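Arabinogalactan endo-1,4-beta-galactosidase (PDB 7OSK) probably hydrolyses internal beta-1,4-galactosidic linkages in arabinogalactan, the modelled part being the calcium-binding glycoside hydrolase family 53 catalytic domain of a longer archaeal protein. Local coordinates at residues V88-L93 / G348-G353; R94-P99 / D139-P144. All blocks are in the same frame, centred on the assembly; numbering follows the deposited sequence.

Contact 1 (V88-L93 / G348-G353)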
ATOM      1  N   VAL A  88     -13.075  -2.340   7.758  1.00 22.88           N
ATOM      2  CA  VAL A  88     -11.901  -2.737   6.990  1.00 22.56           C
ATOM      3  C   VAL A  88     -11.870  -4.253   6.815  1.00 20.97           C
ATOM      4  O   VAL A  88     -11.986  -4.994   7.789  1.00 24.46           O
ATOM      5  CB  VAL A  88     -10.598  -2.262   7.666  1.00 22.08           C
ATOM      6  CG1 VAL A  88      -9.374  -2.771   6.912  1.00 20.25           C
ATOM      7  CG2 VAL A  88     -10.571  -0.743   7.752  1.00 23.50           C
ATOM      8  N   ASN A  89     -11.704  -4.706   5.573  1.00 20.17           N
ATOM      9  CA  ASN A  89     -11.723  -6.136   5.259  1.00 23.09           C
ATOM     10  C   ASN A  89     -10.433  -6.647   4.628  1.00 22.49           C
ATOM     11  O   ASN A  89     -10.248  -7.856   4.486  1.00 21.90           O
ATOM     12  CB  ASN A  89     -12.892  -6.451   4.326  1.00 22.62           C
ATOM     13  CG  ASN A  89     -12.932  -5.543   3.115  1.00 21.02           C
ATOM     14  OD1 ASN A  89     -12.004  -4.775   2.874  1.00 21.49           O
ATOM     15  ND2 ASN A  89     -14.009  -5.633   2.343  1.00 24.72           N
ATOM     16  N   TRP A  90      -9.551  -5.727   4.243  1.00 20.92           N
ATOM     17  CA  TRP A  90      -8.276  -6.090   3.629  1.00 21.92           C
ATOM     18  C   TRP A  90      -7.100  -5.436   4.343  1.00 21.52           C
ATOM     19  O   TRP A  90      -7.224  -4.341   4.895  1.00 21.37           O
ATOM     20  CB  TRP A  90      -8.257  -5.695   2.152  1.00 21.51           C
ATOM     21  CG  TRP A  90      -8.870  -6.710   1.247  1.00 19.63           C
ATOM     22  CD1 TRP A  90     -10.198  -6.960   1.076  1.00 21.94           C
ATOM     23  CD2 TRP A  90      -8.175  -7.608   0.374  1.00 19.91           C
ATOM     24  NE1 TRP A  90     -10.375  -7.964   0.153  1.00 21.81           N
ATOM     25  CE2 TRP A  90      -9.148  -8.377  -0.293  1.00 20.79           C
ATOM     26  CE3 TRP A  90      -6.825  -7.836   0.093  1.00 22.62           C
ATOM     27  CZ2 TRP A  90      -8.812  -9.360  -1.224  1.00 22.59           C
ATOM     28  CZ3 TRP A  90      -6.494  -8.813  -0.831  1.00 23.57           C
ATOM     29  CH2 TRP A  90      -7.484  -9.562  -1.478  1.00 21.46           C
ATOM     30  N   ILE A  91      -5.961  -6.124   4.315  1.00 19.81           N
ATOM     31  CA  ILE A  91      -4.726  -5.638   4.918  1.00 20.14           C
ATOM     32  C   ILE A  91      -3.611  -5.644   3.879  1.00 20.89           C
ATOM     33  O   ILE A  91      -3.383  -6.650   3.205  1.00 20.73           O
ATOM     34  CB  ILE A  91      -4.303  -6.504   6.129  1.00 20.93           C
ATOM     35  CG1 ILE A  91      -5.424  -6.567   7.174  1.00 23.05           C
ATOM     36  CG2 ILE A  91      -3.020  -5.967   6.755  1.00 21.06           C
ATOM     37  CD1 ILE A  91      -5.777  -5.226   7.799  1.00 22.59           C
ATOM     38  N   ARG A  92      -2.921  -4.514   3.755  1.00 19.97           N
ATOM     39  CA  ARG A  92      -1.789  -4.397   2.841  1.00 19.77           C
ATOM     40  C   ARG A  92      -0.497  -4.240   3.630  1.00 17.78           C
ATOM     41  O   ARG A  92      -0.408  -3.408   4.530  1.00 17.53           O
ATOM     42  CB  ARG A  92      -1.983  -3.215   1.891  1.00 19.69           C
ATOM     43  CG  ARG A  92      -0.856  -3.013   0.891  1.00 18.51           C
ATOM     44  CD  ARG A  92      -1.196  -1.899  -0.089  1.00 20.13           C
ATOM     45  NE  ARG A  92      -0.141  -1.683  -1.083  1.00 21.73           N
ATOM     46  CZ  ARG A  92       0.817  -0.765  -0.985  1.00 17.33           C
ATOM     47  NH1 ARG A  92       0.878   0.043   0.066  1.00 18.32           N
ATOM     48  NH2 ARG A  92       1.722  -0.651  -1.945  1.00 17.32           N
ATOM     49  N   LEU A  93       0.499  -5.054   3.291  1.00 18.98           N
ATOM     50  CA  LEU A  93       1.785  -5.035   3.981  1.00 18.17           C
ATOM     51  C   LEU A  93       2.936  -5.027   2.987  1.00 16.89           C
ATOM     52  O   LEU A  93       2.969  -5.836   2.060  1.00 17.22           O
ATOM     53  CB  LEU A  93       1.917  -6.248   4.908  1.00 19.99           C
ATOM     54  CG  LEU A  93       0.910  -6.375   6.052  1.00 19.43           C
ATOM     55  CD1 LEU A  93       1.042  -7.736   6.708  1.00 16.75           C
ATOM     56  CD2 LEU A  93       1.104  -5.264   7.072  1.00 18.92           C
ATOM     57  N   GLY A 348     -11.075  -1.796  -5.305  1.00 23.09           N
ATOM     58  CA  GLY A 348     -11.158  -1.085  -4.043  1.00 23.96           C
ATOM     59  C   GLY A 348      -9.967  -0.205  -3.744  1.00 19.69           C
ATOM     60  O   GLY A 348      -9.299   0.277  -4.655  1.00 21.76           O
ATOM     61  N   ILE A 349      -9.709   0.001  -2.455  1.00 21.77           N
ATOM     62  CA  ILE A 349      -8.693   0.948  -2.017  1.00 18.68           C
ATOM     63  C   ILE A 349      -7.945   0.459  -0.776  1.00 21.48           C
ATOM     64  O   ILE A 349      -8.450  -0.374  -0.020  1.00 20.86           O
ATOM     65  CB  ILE A 349      -9.323   2.329  -1.714  1.00 18.44           C
ATOM     66  CG1 ILE A 349     -10.275   2.243  -0.521  1.00 18.80           C
ATOM     67  CG2 ILE A 349     -10.092   2.857  -2.919  1.00 23.36           C
ATOM     68  CD1 ILE A 349      -9.848   3.082   0.648  1.00 20.70           C
ATOM     69  N   PHE A 350      -6.726   0.964  -0.598  1.00 22.61           N
ATOM     70  CA  PHE A 350      -5.990   0.802   0.654  1.00 20.52           C
ATOM     71  C   PHE A 350      -5.547   2.161   1.170  1.00 20.28           C
ATOM     72  O   PHE A 350      -4.823   2.884   0.487  1.00 21.80           O
ATOM     73  CB  PHE A 350      -4.761  -0.091   0.476  1.00 19.51           C
ATOM     74  CG  PHE A 350      -5.078  -1.517   0.143  1.00 17.90           C
ATOM     75  CD1 PHE A 350      -5.307  -2.440   1.145  1.00 20.14           C
ATOM     76  CD2 PHE A 350      -5.126  -1.941  -1.173  1.00 18.20           C
ATOM     77  CE1 PHE A 350      -5.588  -3.756   0.840  1.00 21.23           C
ATOM     78  CE2 PHE A 350      -5.409  -3.253  -1.483  1.00 17.31           C
ATOM     79  CZ  PHE A 350      -5.639  -4.161  -0.475  1.00 20.88           C
ATOM     80  N   TYR A 351      -5.974   2.503   2.380  1.00 20.18           N
ATOM     81  CA  TYR A 351      -5.530   3.732   3.016  1.00 19.59           C
ATOM     82  C   TYR A 351      -4.141   3.521   3.608  1.00 20.23           C
ATOM     83  O   TYR A 351      -3.961   2.678   4.490  1.00 18.86           O
ATOM     84  CB  TYR A 351      -6.515   4.166   4.100  1.00 21.83           C
ATOM     85  CG  TYR A 351      -6.272   5.568   4.586  1.00 19.39           C
ATOM     86  CD1 TYR A 351      -5.323   5.826   5.561  1.00 19.37           C
ATOM     87  CD2 TYR A 351      -6.982   6.636   4.062  1.00 18.65           C
ATOM     88  CE1 TYR A 351      -5.092   7.105   6.005  1.00 21.17           C
ATOM     89  CE2 TYR A 351      -6.760   7.921   4.501  1.00 20.60           C
ATOM     90  CZ  TYR A 351      -5.813   8.152   5.472  1.00 22.92           C
ATOM     91  OH  TYR A 351      -5.588   9.435   5.909  1.00 24.22           O
ATOM     92  N   TRP A 352      -3.165   4.289   3.127  1.00 19.78           N
ATOM     93  CA  TRP A 352      -1.769   4.083   3.511  1.00 20.19           C
ATOM     94  C   TRP A 352      -1.394   4.884   4.753  1.00 20.50           C
ATOM     95  O   TRP A 352      -1.769   6.048   4.892  1.00 21.85           O
ATOM     96  CB  TRP A 352      -0.835   4.453   2.354  1.00 18.39           C
ATOM     97  CG  TRP A 352       0.577   3.995   2.570  1.00 20.11           C
ATOM     98  CD1 TRP A 352       1.101   2.771   2.260  1.00 19.96           C
ATOM     99  CD2 TRP A 352       1.646   4.750   3.150  1.00 19.27           C
ATOM    100  NE1 TRP A 352       2.428   2.720   2.610  1.00 19.01           N
ATOM    101  CE2 TRP A 352       2.788   3.923   3.158  1.00 19.26           C
ATOM    102  CE3 TRP A 352       1.749   6.045   3.663  1.00 17.97           C
ATOM    103  CZ2 TRP A 352       4.014   4.348   3.659  1.00 20.20           C
ATOM    104  CZ3 TRP A 352       2.967   6.466   4.160  1.00 21.57           C
ATOM    105  CH2 TRP A 352       4.084   5.620   4.154  1.00 21.76           C
ATOM    106  N   GLY A 353      -0.648   4.250   5.653  1.00 18.71           N
ATOM    107  CA  GLY A 353      -0.222   4.892   6.884  1.00 19.00           C
ATOM    108  C   GLY A 353      -1.363   5.019   7.874  1.00 20.20           C
ATOM    109  O   GLY A 353      -1.377   5.921   8.711  1.00 18.61           O
TER
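One face of the Phe350 ring is covered by the aliphatic part of Arg92, whose CB lies 3.5 Å from Phe350 CD1 and whose CD forms a CH-pi contact, 4.3 Å from the ring centroid. At the rim of the same phenyl ring, close to its plane, sits Trp90 CE3, while Trp90 CB approaches Phe350 CE1 obliquely at 3.6 Å. The guanidinium of Arg92 meets Trp352 edge to edge: NH1 is 3.5 Å from Trp352 CD1, near the plane of both groups, although those planes are inclined by 60°. With CG anti to the backbone N (chi1 -180°) and the chain extended as far as NE, Arg92 runs past the phenyl group and delivers its charged end beyond it. There NH1 forms salt bridges with Asp55 and Glu292, and NH2 is hydrogen-bonded to Gln187; together these bonds probably fix the rotation of the guanidinium. Segments 90-93 and 348-352 are not sheet neighbours; their axes approach to 7.9 Å at 54°, and the side chains meet inside the eight-stranded parallel barrel. Strand 51-55 separates them in the sheet, and its Ile51 touches Trp90 and Phe350, with Leu289 of strand 287-293 adding to the packing on Phe350.

Contact 2 (R94-P99 / D139-P144)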
ATOM      1  N   ARG A  94       3.879  -4.110   3.184  1.00 19.00           N
ATOM      2  CA  ARG A  94       5.101  -4.098   2.391  1.00 18.93           C
ATOM      3  C   ARG A  94       6.122  -5.031   3.027  1.00 16.76           C
ATOM      4  O   ARG A  94       6.086  -5.265   4.234  1.00 18.75           O
ATOM      5  CB  ARG A  94       5.671  -2.680   2.273  1.00 18.04           C
ATOM      6  CG  ARG A  94       6.013  -2.026   3.599  1.00 17.30           C
ATOM      7  CD  ARG A  94       6.700  -0.684   3.395  1.00 18.37           C
ATOM      8  NE  ARG A  94       6.901   0.025   4.658  1.00 19.33           N
ATOM      9  CZ  ARG A  94       5.991   0.803   5.239  1.00 17.23           C
ATOM     10  NH1 ARG A  94       4.801   0.981   4.678  1.00 18.98           N
ATOM     11  NH2 ARG A  94       6.271   1.404   6.386  1.00 13.61           N
ATOM     12  N   VAL A  95       7.024  -5.563   2.207  1.00 17.92           N
ATOM     13  CA  VAL A  95       8.063  -6.468   2.686  1.00 19.15           C
ATOM     14  C   VAL A  95       9.414  -6.095   2.085  1.00 18.63           C
ATOM     15  O   VAL A  95       9.600  -6.142   0.867  1.00 17.30           O
ATOM     16  CB  VAL A  95       7.735  -7.945   2.344  1.00 16.82           C
ATOM     17  CG1 VAL A  95       8.881  -8.865   2.750  1.00 17.32           C
ATOM     18  CG2 VAL A  95       6.446  -8.380   3.023  1.00 17.00           C
ATOM     19  N   TRP A  96      10.348  -5.720   2.954  1.00 19.29           N
ATOM     20  CA  TRP A  96      11.725  -5.456   2.554  1.00 15.96           C
ATOM     21  C   TRP A  96      12.559  -6.705   2.803  1.00 16.80           C
ATOM     22  O   TRP A  96      12.312  -7.443   3.758  1.00 16.33           O
ATOM     23  CB  TRP A  96      12.294  -4.261   3.322  1.00 15.47           C
ATOM     24  CG  TRP A  96      11.626  -2.957   2.990  1.00 17.58           C
ATOM     25  CD1 TRP A  96      11.228  -2.530   1.755  1.00 18.22           C
ATOM     26  CD2 TRP A  96      11.272  -1.915   3.906  1.00 16.67           C
ATOM     27  NE1 TRP A  96      10.651  -1.287   1.847  1.00 16.45           N
ATOM     28  CE2 TRP A  96      10.668  -0.887   3.157  1.00 16.89           C
ATOM     29  CE3 TRP A  96      11.408  -1.752   5.286  1.00 20.05           C
ATOM     30  CZ2 TRP A  96      10.198   0.286   3.741  1.00 19.24           C
ATOM     31  CZ3 TRP A  96      10.942  -0.582   5.866  1.00 20.69           C
ATOM     32  CH2 TRP A  96      10.343   0.419   5.094  1.00 16.89           C
ATOM     33  N   ASN A  97      13.541  -6.945   1.940  1.00 16.97           N
ATOM     34  CA  ASN A  97      14.337  -8.162   2.014  1.00 16.98           C
ATOM     35  C   ASN A  97      15.187  -8.215   3.277  1.00 18.13           C
ATOM     36  O   ASN A  97      15.146  -9.196   4.020  1.00 19.26           O
ATOM     37  CB  ASN A  97      15.230  -8.286   0.780  1.00 20.54           C
ATOM     38  CG  ASN A  97      14.435  -8.443  -0.503  1.00 20.23           C
ATOM     39  OD1 ASN A  97      13.327  -7.921  -0.632  1.00 16.91           O
ATOM     40  ND2 ASN A  97      14.996  -9.172  -1.459  1.00 21.60           N
ATOM     41  N   ASP A  98      15.950  -7.154   3.513  1.00 18.16           N
ATOM     42  CA  ASP A  98      16.828  -7.073   4.674  1.00 18.10           C
ATOM     43  C   ASP A  98      16.990  -5.625   5.126  1.00 18.28           C
ATOM     44  O   ASP A  98      17.997  -4.987   4.817  1.00 18.94           O
ATOM     45  CB  ASP A  98      18.196  -7.682   4.355  1.00 19.31           C
ATOM     46  CG  ASP A  98      19.139  -7.654   5.540  1.00 18.49           C
ATOM     47  OD1 ASP A  98      18.664  -7.796   6.685  1.00 18.82           O
ATOM     48  OD2 ASP A  98      20.357  -7.489   5.326  1.00 19.61           O
ATOM     49  N   PRO A  99      15.994  -5.099   5.856  1.00 16.17           N
ATOM     50  CA  PRO A  99      16.019  -3.717   6.346  1.00 17.40           C
ATOM     51  C   PRO A  99      16.921  -3.528   7.570  1.00 19.31           C
ATOM     52  O   PRO A  99      16.561  -2.836   8.522  1.00 19.05           O
ATOM     53  CB  PRO A  99      14.548  -3.449   6.683  1.00 19.03           C
ATOM     54  CG  PRO A  99      14.009  -4.778   7.060  1.00 17.58           C
ATOM     55  CD  PRO A  99      14.725  -5.774   6.189  1.00 17.49           C
ATOM     56  N   ASP A 139      15.918  -3.354   0.125  1.00 19.45           N
ATOM     57  CA  ASP A 139      16.145  -3.512   1.559  1.00 18.72           C
ATOM     58  C   ASP A 139      15.424  -2.418   2.336  1.00 20.00           C
ATOM     59  O   ASP A 139      15.257  -2.520   3.548  1.00 19.94           O
ATOM     60  CB  ASP A 139      17.640  -3.490   1.891  1.00 19.16           C
ATOM     61  CG  ASP A 139      18.319  -4.827   1.636  1.00 20.95           C
ATOM     62  OD1 ASP A 139      17.639  -5.873   1.694  1.00 21.35           O
ATOM     63  OD2 ASP A 139      19.541  -4.833   1.385  1.00 20.54           O
ATOM     64  N   TRP A 140      14.997  -1.369   1.642  1.00 17.38           N
ATOM     65  CA  TRP A 140      14.245  -0.303   2.291  1.00 17.39           C
ATOM     66  C   TRP A 140      13.289   0.362   1.299  1.00 17.25           C
ATOM     67  O   TRP A 140      12.905  -0.258   0.309  1.00 17.20           O
ATOM     68  CB  TRP A 140      15.207   0.720   2.904  1.00 18.46           C
ATOM     69  CG  TRP A 140      14.720   1.336   4.195  1.00 18.73           C
ATOM     70  CD1 TRP A 140      13.996   0.724   5.180  1.00 19.64           C
ATOM     71  CD2 TRP A 140      14.926   2.686   4.630  1.00 17.57           C
ATOM     72  NE1 TRP A 140      13.738   1.610   6.200  1.00 18.23           N
ATOM     73  CE2 TRP A 140      14.298   2.821   5.886  1.00 18.11           C
ATOM     74  CE3 TRP A 140      15.576   3.794   4.080  1.00 16.65           C
ATOM     75  CZ2 TRP A 140      14.302   4.017   6.598  1.00 19.64           C
ATOM     76  CZ3 TRP A 140      15.577   4.982   4.788  1.00 17.96           C
ATOM     77  CH2 TRP A 140      14.945   5.084   6.033  1.00 21.26           C
ATOM     78  N   TRP A 141      12.904   1.610   1.573  1.00 18.07           N
ATOM     79  CA  TRP A 141      11.892   2.314   0.779  1.00 18.30           C
ATOM     80  C   TRP A 141      12.161   2.257  -0.721  1.00 18.43           C
ATOM     81  O   TRP A 141      13.294   2.449  -1.168  1.00 16.05           O
ATOM     82  CB  TRP A 141      11.798   3.781   1.201  1.00 15.80           C
ATOM     83  CG  TRP A 141      11.437   3.987   2.634  1.00 17.72           C
ATOM     84  CD1 TRP A 141      12.283   4.313   3.648  1.00 18.65           C
ATOM     85  CD2 TRP A 141      10.133   3.888   3.218  1.00 18.85           C
ATOM     86  NE1 TRP A 141      11.593   4.424   4.829  1.00 17.87           N
ATOM     87  CE2 TRP A 141      10.268   4.168   4.592  1.00 18.44           C
ATOM     88  CE3 TRP A 141       8.863   3.594   2.713  1.00 19.13           C
ATOM     89  CZ2 TRP A 141       9.186   4.159   5.466  1.00 19.34           C
ATOM     90  CZ3 TRP A 141       7.789   3.586   3.584  1.00 19.86           C
ATOM     91  CH2 TRP A 141       7.958   3.865   4.945  1.00 20.18           C
ATOM     92  N   ALA A 142      11.105   1.994  -1.486  1.00 16.63           N
ATOM     93  CA  ALA A 142      11.187   1.996  -2.939  1.00 16.13           C
ATOM     94  C   ALA A 142      10.003   2.743  -3.545  1.00 17.82           C
ATOM     95  O   ALA A 142       8.854   2.547  -3.144  1.00 18.94           O
ATOM     96  CB  ALA A 142      11.246   0.574  -3.473  1.00 18.86           C
ATOM     97  N   ASP A 143      10.303   3.613  -4.502  1.00 17.75           N
ATOM     98  CA  ASP A 143       9.291   4.362  -5.235  1.00 18.71           C
ATOM     99  C   ASP A 143       9.930   4.795  -6.556  1.00 19.47           C
ATOM    100  O   ASP A 143      11.072   4.426  -6.824  1.00 19.27           O
ATOM    101  CB  ASP A 143       8.796   5.547  -4.404  1.00 16.17           C
ATOM    102  CG  ASP A 143       9.909   6.486  -4.009  1.00 19.11           C
ATOM    103  OD1 ASP A 143      10.419   7.208  -4.890  1.00 17.70           O
ATOM    104  OD2 ASP A 143      10.265   6.506  -2.812  1.00 22.96           O
ATOM    105  N   PRO A 144       9.210   5.559  -7.398  1.00 19.09           N
ATOM    106  CA  PRO A 144       9.802   5.887  -8.702  1.00 17.81           C
ATOM    107  C   PRO A 144      11.044   6.779  -8.657  1.00 17.52           C
ATOM    108  O   PRO A 144      11.551   7.115  -9.725  1.00 20.09           O
ATOM    109  CB  PRO A 144       8.661   6.611  -9.424  1.00 19.21           C
ATOM    110  CG  PRO A 144       7.426   6.081  -8.792  1.00 20.12           C
ATOM    111  CD  PRO A 144       7.783   5.921  -7.350  1.00 18.19           C
TER
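An aromatic cluster of Trp96, Trp140 and Trp141 joins two loops that follow adjacent strands of the TIM barrel, 90-95 and 130-135. Trp96 is its hub. Trp140 turns an edge toward the Trp96 face, with CD1 3.4 Å from Trp96 CZ3 and the ring planes at 55°, and the CA of Trp140 lies off-centre over that same face. Trp96 in turn directs its own edge at Trp141, placing CZ2 3.6 Å from Trp141 CD2 over one face of that indole, the planes 73° apart. The CG of Trp96 stands anti to the carbonyl carbon (chi1 -66°), which carries the indole across the backbone of Trp140. The opposite face of Trp96 is covered by CD of Arg94, whose extended chain ends in a guanidinium with Trp141 CH2 over one face, 3.3 Å from NH2; that NH2 also forms a salt bridge with Glu58. A leucine in place of Trp96 would probably leave the Trp140 edge and the Trp141 face without this aromatic partner and open a gap between them and Arg94 CD. Farther along, Asp139 OD1 accepts a weak, strongly bent hydrogen bond of 2.8 Å from Asp98 N, and Pro99 CA makes a CA-H...O contact of 3.1 Å with Asp139 O. The two aspartates share a cation, since Asp98 OD2 and Asp139 OD2 both form salt bridges with Lys151, which probably offsets their mutual repulsion. Trp140 NE1 is hydrogen-bonded to Gly108 O. Next to Trp96 in the chain, Val95 packs on helix 114-126 and pairs through its backbone with Asp134 of strand 130-135.

Overall arrangement
The contacts share strand 90-95: contact 1 uses its earlier part, inside the barrel, and contact 2 its C-terminal end and the loop beyond. Their centres lie about 18 Å apart, and along the chain contact 2 is nested inside contact 1. Trp352 bridges them, its NE1 3.6 Å from Arg94 NH1 and its CZ2 3.9 Å from Trp141 CZ3. A bound hexane-1,6-diol, probably from the crystallisation liquor, lies about 4 Å from the Trp352 side chain and about 3 Å from that of Trp141, consistent with a pocket at the C-terminal end of the barrel, where TIM-barrel enzymes bind substrate. The calcium ion is about 12 Å from Trp352's side chain and 13 Å from Trp141's.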